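Local coordinates for translation initiation factor eIF2B subunit delta (Schizosaccharomyces pombe, PDB 5B04), which forms part of the eIF2B complex, which catalyses the exchange of GDP for GTP on the gamma subunit of translation initiation factor eIF2, at residues V298-P303 against C321-I326; Y274-T279 against G307-K312. All blocks are in the same frame, centred on the assembly; numbering follows the deposited sequence.

Interaction 1: V298-P303 against C321-I326; sequences VVDSRP and CTYVMI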
loop_
_atom_site.group_PDB
_atom_site.type_symbol
_atom_site.label_atom_id
_atom_site.label_comp_id
_atom_site.label_asym_id
_atom_site.label_seq_id
_atom_site.Cartn_x
_atom_site.Cartn_y
_atom_site.Cartn_z
ATOM N N VAL G 298 -19.463 -21.423 11.193
ATOM C CA VAL G 298 -18.906 -21.892 9.931
ATOM C C VAL G 298 -19.045 -20.835 8.844
ATOM O O VAL G 298 -20.154 -20.428 8.497
ATOM C CB VAL G 298 -19.583 -23.190 9.461
ATOM C CG1 VAL G 298 -19.069 -23.587 8.086
ATOM C CG2 VAL G 298 -19.349 -24.306 10.467
ATOM N N VAL G 299 -17.911 -20.390 8.313
ATOM C CA VAL G 299 -17.900 -19.417 7.229
ATOM C C VAL G 299 -17.641 -20.113 5.898
ATOM O O VAL G 299 -16.638 -20.807 5.738
ATOM C CB VAL G 299 -16.836 -18.327 7.457
ATOM C CG1 VAL G 299 -16.764 -17.397 6.260
ATOM C CG2 VAL G 299 -17.141 -17.547 8.726
ATOM N N ASP G 300 -18.551 -19.926 4.949
ATOM C CA ASP G 300 -18.443 -20.577 3.650
ATOM C C ASP G 300 -18.120 -19.565 2.556
ATOM O O ASP G 300 -18.100 -18.359 2.805
ATOM C CB ASP G 300 -19.738 -21.319 3.318
ATOM C CG ASP G 300 -19.502 -22.556 2.477
ATOM O OD1 ASP G 300 -18.417 -22.669 1.869
ATOM O OD2 ASP G 300 -20.403 -23.421 2.430
ATOM N N SER G 301 -17.868 -20.058 1.347
ATOM C CA SER G 301 -17.562 -19.187 0.217
ATOM C C SER G 301 -17.864 -19.852 -1.124
ATOM O O SER G 301 -17.981 -21.074 -1.214
ATOM C CB SER G 301 -16.096 -18.754 0.261
ATOM O OG SER G 301 -15.783 -17.921 -0.842
ATOM N N ARG G 302 -17.995 -19.032 -2.161
ATOM C CA ARG G 302 -18.144 -19.515 -3.530
ATOM C C ARG G 302 -16.771 -19.886 -4.098
ATOM O O ARG G 302 -15.751 -19.492 -3.532
ATOM C CB ARG G 302 -18.825 -18.451 -4.395
ATOM C CG ARG G 302 -20.323 -18.340 -4.185
ATOM C CD ARG G 302 -20.990 -17.826 -5.443
ATOM N NE ARG G 302 -20.749 -18.710 -6.578
ATOM C CZ ARG G 302 -20.699 -18.306 -7.843
ATOM N NH1 ARG G 302 -20.868 -17.025 -8.142
ATOM N NH2 ARG G 302 -20.477 -19.185 -8.810
ATOM N N PRO G 303 -16.725 -20.643 -5.213
ATOM C CA PRO G 303 -17.802 -21.218 -6.034
ATOM C C PRO G 303 -18.455 -22.456 -5.420
ATOM O O PRO G 303 -19.677 -22.481 -5.289
ATOM C CB PRO G 303 -17.090 -21.571 -7.343
ATOM C CG PRO G 303 -15.681 -21.795 -6.956
ATOM C CD PRO G 303 -15.400 -20.861 -5.818
ATOM N N CYS G 321 -24.190 -24.828 15.855
ATOM C CA CYS G 321 -23.532 -24.207 14.711
ATOM C C CYS G 321 -24.290 -23.031 14.100
ATOM O O CYS G 321 -25.520 -23.026 14.039
ATOM C CB CYS G 321 -23.282 -25.256 13.625
ATOM S SG CYS G 321 -22.023 -26.482 14.035
ATOM N N THR G 322 -23.531 -22.038 13.646
ATOM C CA THR G 322 -24.066 -20.923 12.874
ATOM C C THR G 322 -23.400 -20.926 11.500
ATOM O O THR G 322 -22.207 -21.205 11.386
ATOM C CB THR G 322 -23.835 -19.571 13.582
ATOM O OG1 THR G 322 -24.488 -19.580 14.858
ATOM C CG2 THR G 322 -24.385 -18.420 12.753
ATOM N N TYR G 323 -24.170 -20.627 10.459
ATOM C CA TYR G 323 -23.673 -20.718 9.091
ATOM C C TYR G 323 -23.868 -19.411 8.326
ATOM O O TYR G 323 -24.994 -18.952 8.142
ATOM C CB TYR G 323 -24.370 -21.870 8.364
ATOM C CG TYR G 323 -23.899 -22.108 6.948
ATOM C CD1 TYR G 323 -22.729 -22.811 6.693
ATOM C CD2 TYR G 323 -24.637 -21.651 5.863
ATOM C CE1 TYR G 323 -22.300 -23.040 5.398
ATOM C CE2 TYR G 323 -24.216 -21.876 4.569
ATOM C CZ TYR G 323 -23.049 -22.569 4.340
ATOM O OH TYR G 323 -22.633 -22.790 3.048
ATOM N N VAL G 324 -22.763 -18.815 7.887
ATOM C CA VAL G 324 -22.804 -17.569 7.125
ATOM C C VAL G 324 -21.834 -17.609 5.949
ATOM O O VAL G 324 -20.889 -18.399 5.940
ATOM C CB VAL G 324 -22.459 -16.344 8.002
ATOM C CG1 VAL G 324 -23.499 -16.147 9.096
ATOM C CG2 VAL G 324 -21.066 -16.490 8.597
ATOM N N MET G 325 -22.068 -16.754 4.958
ATOM C CA MET G 325 -21.127 -16.604 3.853
ATOM C C MET G 325 -20.025 -15.629 4.245
ATOM O O MET G 325 -20.183 -14.850 5.187
ATOM C CB MET G 325 -21.834 -16.126 2.585
ATOM C CG MET G 325 -22.852 -17.105 2.030
ATOM S SD MET G 325 -22.180 -18.759 1.799
ATOM C CE MET G 325 -20.973 -18.451 0.522
ATOM N N ILE G 326 -18.915 -15.666 3.514
ATOM C CA ILE G 326 -17.754 -14.838 3.826
ATOM C C ILE G 326 -18.078 -13.345 3.706
ATOM O O ILE G 326 -17.374 -12.500 4.257
ATOM C CB ILE G 326 -16.555 -15.192 2.911
ATOM C CG1 ILE G 326 -15.251 -14.616 3.471
ATOM C CG2 ILE G 326 -16.805 -14.728 1.483
ATOM C CD1 ILE G 326 -14.014 -15.076 2.733
#
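The backbones of Val298 and Asp300 bracket Val324 across two neighbouring parallel strands, 294-300 and 320-325, of a beta-alpha-beta unit whose crossover runs through helix 306-316. Val298 N donates to Thr322 O (2.8 Å), and Val298 O receives Val324 N (3.1 Å) almost straight. Asp300 N then reaches Val324 O, while Ile326 N makes a weak, bent bond to Asp300 O. On one sheet face the side chains of Tyr323, Asp300 and Met325 interlock beside Val298. With CG anti to the backbone N (chi1 -178°), the Tyr323 ring leans across toward the partner strand: its CD1 lies 4.0 Å from Val298 CG1, and its hydroxyl meets Asp300 OD2 at the ring edge. The carboxylate and ring planes stand 80° apart; the modelled OH to OD2 separation is too short to trust in detail. Met325, folded back at chi2 and chi3, brings SD to 3.9 Å from Asp300 CB. The other face holds the smaller Val299 and Val324 side chains, plus Val299 CG1 against Ile326. The loose part comes after Ser301, where the chains separate and Arg302 turns away to a salt bridge with Glu239 of the eIF2B beta subunit. The Asp300 carboxylate is buried; Ser301 N meets OD1 from 31° out of its plane, and an N-H in the first turn of helix 306-316 also reaches OD1. These two backbone donors would probably stabilise a negative charge there.

Interaction 2: Y274-T279 against G307-K312; sequences YLHSST and GRVCLK. With PO4 (phosphate ion), chain O.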
loop_
_atom_site.group_PDB
_atom_site.type_symbol
_atom_site.label_atom_id
_atom_site.label_comp_id
_atom_site.label_asym_id
_atom_site.label_seq_id
_atom_site.Cartn_x
_atom_site.Cartn_y
_atom_site.Cartn_z
ATOM N N TYR G 274 -13.363 -21.914 8.959
ATOM C CA TYR G 274 -13.678 -21.520 7.612
ATOM C C TYR G 274 -13.604 -22.768 6.766
ATOM O O TYR G 274 -12.722 -23.560 6.902
ATOM C CB TYR G 274 -12.783 -20.359 7.238
ATOM C CG TYR G 274 -12.817 -19.939 5.809
ATOM C CD1 TYR G 274 -13.989 -19.682 5.164
ATOM C CD2 TYR G 274 -11.673 -19.778 5.122
ATOM C CE1 TYR G 274 -14.003 -19.291 3.855
ATOM C CE2 TYR G 274 -11.682 -19.398 3.820
ATOM C CZ TYR G 274 -12.848 -19.155 3.201
ATOM O OH TYR G 274 -12.820 -18.766 1.912
ATOM N N LEU G 275 -14.544 -22.918 5.862
ATOM C CA LEU G 275 -14.554 -24.030 4.954
ATOM C C LEU G 275 -14.655 -25.435 5.525
ATOM O O LEU G 275 -15.512 -25.695 6.321
ATOM C CB LEU G 275 -13.435 -23.786 3.994
ATOM C CG LEU G 275 -13.771 -22.521 3.226
ATOM C CD1 LEU G 275 -12.643 -22.119 2.319
ATOM C CD2 LEU G 275 -15.004 -22.730 2.400
ATOM N N HIS G 276 -13.804 -26.342 5.086
ATOM C CA HIS G 276 -13.907 -27.698 5.498
ATOM C C HIS G 276 -12.466 -28.085 5.728
ATOM O O HIS G 276 -11.756 -28.318 4.790
ATOM C CB HIS G 276 -14.504 -28.686 4.533
ATOM C CG HIS G 276 -14.657 -30.077 5.046
ATOM N ND1 HIS G 276 -15.178 -30.365 6.280
ATOM C CD2 HIS G 276 -14.389 -31.265 4.467
ATOM C CE1 HIS G 276 -15.201 -31.669 6.452
ATOM N NE2 HIS G 276 -14.731 -32.238 5.365
ATOM N N SER G 277 -12.060 -28.185 6.980
ATOM C CA SER G 277 -10.703 -28.548 7.317
ATOM C C SER G 277 -10.706 -29.770 8.180
ATOM O O SER G 277 -11.407 -29.814 9.173
ATOM C CB SER G 277 -10.063 -27.436 8.104
ATOM O OG SER G 277 -8.852 -27.867 8.665
ATOM N N SER G 278 -9.923 -30.767 7.809
ATOM C CA SER G 278 -9.915 -31.983 8.574
ATOM C C SER G 278 -9.400 -31.719 9.958
ATOM O O SER G 278 -10.047 -32.026 10.928
ATOM C CB SER G 278 -9.007 -32.983 7.889
ATOM O OG SER G 278 -8.595 -32.490 6.631
ATOM N N THR G 279 -8.279 -31.038 10.053
ATOM C CA THR G 279 -7.642 -30.826 11.348
ATOM C C THR G 279 -8.540 -30.063 12.317
ATOM O O THR G 279 -8.713 -30.473 13.464
ATOM C CB THR G 279 -6.313 -30.064 11.193
ATOM O OG1 THR G 279 -5.469 -30.755 10.263
ATOM C CG2 THR G 279 -5.603 -29.951 12.533
ATOM N N GLY G 307 -18.079 -25.367 3.179
ATOM C CA GLY G 307 -18.571 -25.091 4.516
ATOM C C GLY G 307 -19.823 -25.882 4.842
ATOM O O GLY G 307 -20.130 -26.120 6.010
ATOM N N ARG G 308 -20.547 -26.290 3.804
ATOM C CA ARG G 308 -21.730 -27.122 3.977
ATOM C C ARG G 308 -21.342 -28.511 4.459
ATOM O O ARG G 308 -21.960 -29.053 5.376
ATOM C CB ARG G 308 -22.519 -27.221 2.672
ATOM C CG ARG G 308 -22.966 -25.883 2.120
ATOM C CD ARG G 308 -24.317 -25.990 1.440
ATOM N NE ARG G 308 -24.711 -24.723 0.834
ATOM C CZ ARG G 308 -24.516 -24.417 -0.443
ATOM N NH1 ARG G 308 -23.946 -25.295 -1.258
ATOM N NH2 ARG G 308 -24.901 -23.237 -0.908
ATOM N N VAL G 309 -20.318 -29.084 3.832
ATOM C CA VAL G 309 -19.789 -30.381 4.238
ATOM C C VAL G 309 -19.341 -30.318 5.693
ATOM O O VAL G 309 -19.534 -31.263 6.459
ATOM C CB VAL G 309 -18.609 -30.816 3.347
ATOM C CG1 VAL G 309 -18.097 -32.185 3.766
ATOM C CG2 VAL G 309 -19.025 -30.822 1.884
ATOM N N CYS G 310 -18.753 -29.185 6.065
ATOM C CA CYS G 310 -18.369 -28.931 7.446
ATOM C C CYS G 310 -19.599 -28.849 8.343
ATOM O O CYS G 310 -19.683 -29.542 9.358
ATOM C CB CYS G 310 -17.555 -27.641 7.547
ATOM S SG CYS G 310 -17.193 -27.118 9.238
ATOM N N LEU G 311 -20.547 -27.999 7.957
ATOM C CA LEU G 311 -21.782 -27.814 8.714
ATOM C C LEU G 311 -22.539 -29.126 8.873
ATOM O O LEU G 311 -23.080 -29.418 9.939
ATOM C CB LEU G 311 -22.678 -26.775 8.038
ATOM C CG LEU G 311 -23.993 -26.478 8.759
ATOM C CD1 LEU G 311 -23.717 -25.892 10.130
ATOM C CD2 LEU G 311 -24.869 -25.546 7.943
ATOM N N LYS G 312 -22.571 -29.911 7.800
ATOM C CA LYS G 312 -23.199 -31.225 7.828
ATOM C C LYS G 312 -22.534 -32.114 8.870
ATOM O O LYS G 312 -23.203 -32.701 9.719
ATOM C CB LYS G 312 -23.126 -31.882 6.448
ATOM C CG LYS G 312 -23.808 -33.236 6.360
ATOM C CD LYS G 312 -23.577 -33.875 5.000
ATOM C CE LYS G 312 -24.281 -35.217 4.895
ATOM N NZ LYS G 312 -23.868 -36.144 5.984
HETATM P P PO4 O . -6.886 -29.991 5.323
HETATM O O1 PO4 O . -6.991 -29.359 6.691
HETATM O O2 PO4 O . -7.597 -29.122 4.313
HETATM O O3 PO4 O . -5.430 -30.123 4.940
HETATM O O4 PO4 O . -7.525 -31.358 5.347
#
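At the carboxyl end of the parallel sheet, the loop between strand 269-274 and helix 278-289 lays Leu275 and His276 against the first turns of helix 306-316. The Leu275 carbonyl points at the helix, its O 3.6 Å from Gly307 CA. On the next helical turn Cys310 packs its CB against the same oxygen, Leu275 O, with SG farther off at 3.7 Å. His276 reaches out from the loop with CG anti to the backbone N (chi1 -177°), which carries the imidazole alongside the helix. Val309 CG1 sits over one ring face in a CH-pi contact, 3.9 Å from the His276 ring centroid and 15° off its normal, displaced toward the NE2 side of the ring. On the same side, near the ND1 corner, Cys310 CA lies obliquely 3.7 Å from His276 ND1. The arrangement belongs to the Rossmann-like fold of the eIF2B alpha/beta/delta family, in which the loops after parallel strands lead into helix N-termini, and here one such loop packs against the helix of the neighbouring beta-alpha unit. Beyond His276 the loop turns from this helix: Ser277 is the N-cap of helix 278-289, its OG making a weak bond to Val280 N. The same hydroxyl donates to O1 of a phosphate ion, Ser277 OG to O1 being 3.1 Å. That ion, probably from the crystallisation liquor, also bonds Ser160 OG.

Interactions 1 and 2 lie side by side, their centres about 9 Å apart, and share the carboxyl end of strand 294-300. Two backbone-donor bonds probably join them: Leu275 N to Val299 O (3.0 Å) and Gly307 N to Asp300 OD1 (3.0 Å). Strand 294-300 thus meets the loop of interaction 2 along one edge and strand 320-325 along the other. Helix 306-316, which follows the strand in the chain, supplies one side of interaction 2 and covers the Asp300 and Tyr323 face of interaction 1 through Arg308. The phosphate belongs to the far side of interaction 2, well removed from the buried carboxylate of interaction 1.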